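Local atomic coordinates of tryptophan--tRNA ligase (Mycoplasma pneumoniae, PDB entry 2YY5), a protein that catalyses the ATP-dependent attachment of tryptophan to tRNA(Trp), as a homodimeric class I aminoacyl-tRNA synthetase. Residues A43-I48 and F81-L86. The protein carries 1 engineered substitution. Sequence-based numbering, arbitrary orientation.
With WSA (5'-O-[(L-tryptophylamino)sulfonyl]adenosine), chain J.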
# COMPACT_ATOMS: atom_id res chain seq x y z
N ALA B 43 1.48 15.49 -2.63
CA ALA B 43 0.94 14.17 -2.33
C ALA B 43 0.17 13.49 -3.48
O ALA B 43 -1.03 13.23 -3.37
CB ALA B 43 0.08 14.27 -1.08
N ASP B 44 0.87 13.19 -4.57
CA ASP B 44 0.24 12.56 -5.74
C ASP B 44 -0.18 11.10 -5.55
O ASP B 44 -0.84 10.53 -6.42
CB ASP B 44 1.16 12.67 -6.95
CG ASP B 44 2.53 12.06 -6.72
OD1 ASP B 44 3.20 11.74 -7.72
OD2 ASP B 44 2.95 11.90 -5.54
N LEU B 45 0.20 10.49 -4.43
CA LEU B 45 -0.20 9.11 -4.15
C LEU B 45 -1.59 9.14 -3.53
O LEU B 45 -2.30 8.14 -3.52
CB LEU B 45 0.81 8.44 -3.21
CG LEU B 45 2.21 8.23 -3.81
CD1 LEU B 45 3.11 7.59 -2.78
CD2 LEU B 45 2.13 7.36 -5.05
N HIS B 46 -1.98 10.31 -3.02
CA HIS B 46 -3.29 10.52 -2.41
C HIS B 46 -4.29 10.92 -3.49
O HIS B 46 -5.48 10.68 -3.37
CB HIS B 46 -3.21 11.61 -1.34
CG HIS B 46 -2.57 11.14 -0.07
ND1 HIS B 46 -3.25 10.43 0.89
CD2 HIS B 46 -1.29 11.22 0.36
CE1 HIS B 46 -2.42 10.08 1.85
NE2 HIS B 46 -1.22 10.54 1.56
N SER B 47 -3.77 11.52 -4.56
CA SER B 47 -4.61 11.97 -5.66
C SER B 47 -5.17 10.81 -6.48
O SER B 47 -6.32 10.85 -6.91
CB SER B 47 -3.82 12.91 -6.57
OG SER B 47 -3.42 14.05 -5.85
N ILE B 48 -4.34 9.79 -6.70
CA ILE B 48 -4.77 8.64 -7.48
C ILE B 48 -5.62 7.64 -6.68
O ILE B 48 -5.76 6.49 -7.09
CB ILE B 48 -3.57 7.88 -8.08
CG1 ILE B 48 -2.70 7.29 -6.97
CG2 ILE B 48 -2.74 8.80 -8.95
CD1 ILE B 48 -1.68 6.29 -7.49
N PHE B 81 9.38 18.07 -2.39
CA PHE B 81 9.48 16.89 -3.23
C PHE B 81 8.14 16.32 -3.71
O PHE B 81 7.08 16.77 -3.29
CB PHE B 81 10.27 15.81 -2.49
CG PHE B 81 9.58 15.27 -1.26
CD1 PHE B 81 8.99 14.01 -1.27
CD2 PHE B 81 9.60 15.99 -0.07
CE1 PHE B 81 8.44 13.47 -0.11
CE2 PHE B 81 9.05 15.45 1.11
CZ PHE B 81 8.47 14.18 1.08
N LEU B 82 8.21 15.33 -4.60
CA LEU B 82 7.02 14.68 -5.12
C LEU B 82 6.92 13.30 -4.47
O LEU B 82 7.78 12.45 -4.70
CB LEU B 82 7.09 14.52 -6.64
CG LEU B 82 5.84 13.87 -7.25
CD1 LEU B 82 4.70 14.86 -7.14
CD2 LEU B 82 6.07 13.48 -8.71
N GLN B 83 5.88 13.11 -3.67
CA GLN B 83 5.65 11.86 -2.95
C GLN B 83 5.98 10.59 -3.73
O GLN B 83 6.68 9.71 -3.24
CB GLN B 83 4.20 11.82 -2.46
CG GLN B 83 3.82 10.60 -1.64
CD GLN B 83 2.38 10.64 -1.17
OE1 GLN B 83 1.53 11.25 -1.82
NE2 GLN B 83 2.09 9.97 -0.06
N SER B 84 5.48 10.49 -4.96
CA SER B 84 5.72 9.31 -5.77
C SER B 84 7.19 9.09 -6.14
O SER B 84 7.55 7.99 -6.59
CB SER B 84 4.87 9.37 -7.05
OG SER B 84 5.29 10.40 -7.93
N ASP B 85 8.04 10.11 -5.99
CA ASP B 85 9.46 9.95 -6.33
C ASP B 85 10.18 9.09 -5.30
O ASP B 85 11.31 8.64 -5.54
CB ASP B 85 10.17 11.31 -6.41
CG ASP B 85 10.08 11.94 -7.80
OD1 ASP B 85 10.29 13.16 -7.90
OD2 ASP B 85 9.83 11.21 -8.78
N LEU B 86 9.53 8.86 -4.16
CA LEU B 86 10.11 8.05 -3.11
C LEU B 86 9.34 6.75 -2.80
O LEU B 86 8.30 6.77 -2.16
CB LEU B 86 10.22 8.86 -1.81
CG LEU B 86 11.30 9.94 -1.74
CD1 LEU B 86 10.98 11.05 -2.73
CD2 LEU B 86 11.39 10.48 -0.31
CD2 WSA J . -0.82 15.34 4.11
CE3 WSA J . -0.80 16.55 4.80
CZ3 WSA J . 0.05 16.70 5.89
CH2 WSA J . 0.85 15.64 6.30
CZ2 WSA J . 0.82 14.43 5.61
CE2 WSA J . -0.02 14.29 4.51
N11 WSA J . -0.24 13.28 3.67
CD1 WSA J . -1.13 13.65 2.76
CG WSA J . -1.52 14.90 2.99
CB WSA J . -2.52 15.70 2.16
CA WSA J . -3.74 16.10 2.98
NH3 WSA J . -4.40 14.91 3.53
C WSA J . -4.72 16.86 2.08
O WSA J . -5.42 16.25 1.28
NS WSA J . -4.75 18.18 2.19
S WSA J . -5.39 18.85 0.85
O1S WSA J . -4.56 18.50 -0.35
O2S WSA J . -6.78 18.34 0.63
O5' WSA J . -5.38 20.27 1.07
C5' WSA J . -4.15 20.89 1.45
C4' WSA J . -4.20 21.65 2.78
O4' WSA J . -5.24 22.64 2.73
C3' WSA J . -4.49 20.76 3.99
O3' WSA J . -3.72 21.20 5.11
C2' WSA J . -5.97 21.05 4.24
O2' WSA J . -6.28 20.82 5.62
C1' WSA J . -5.96 22.55 3.98
N9 WSA J . -7.35 23.05 3.79
C8 WSA J . -8.23 22.53 2.93
N7 WSA J . -9.35 23.24 2.96
C5 WSA J . -9.19 24.22 3.85
C4 WSA J . -7.91 24.09 4.38
N3 WSA J . -7.49 24.96 5.31
C2 WSA J . -8.29 25.94 5.72
N1 WSA J . -9.50 26.09 5.23
C6 WSA J . -9.99 25.26 4.30
N6 WSA J . -11.21 25.43 3.80
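With CG anti to the backbone N (chi1 -178°) and an extended chain beyond it, Gln83 reaches from the end of strand 78-82 across to the turn that follows the neighbouring parallel strand 37-42. There OE1 of Gln83 accepts the N-H of Leu45 (N to OE1 3.0 Å), the donor lying above the carbonyl plane. Leu45 crosses the glutamine stem obliquely, CD1 packing alongside it. Asp44 runs past Gln83 in the other direction, its CG placed between backbone N and carbonyl carbon (chi1 57°). OD2 of Asp44 accepts the N-H of Ser84 through its syn lone pair (N to OD2 3.0 Å); OG of Ser84 is modelled closer to OD1 of Asp44 than expected, an exact length that is doubtful. The Leu82 side chain crosses that of Asp44 at about a right angle, its branch packed against the carboxylate. CD1 of the ligand's indole lies over one face of the His46 ring, offset toward its rim. NE2 of His46 is hydrogen-bonded to Asp142, the predicted tryptophan-binding residue. OG of Ser84 is also hydrogen-bonded to N of Gly343 of the second subunit, placing the contact at the dimer interface. The backbone N-H of Ser84, with the hydroxyl as a likely second donor, would be expected to stabilise a negative charge on buried Asp44, and Gln83 is consistent with a second-shell link, through its weak bond to Asp142, between the Rossmann-type strand ends and the tryptophan pocket.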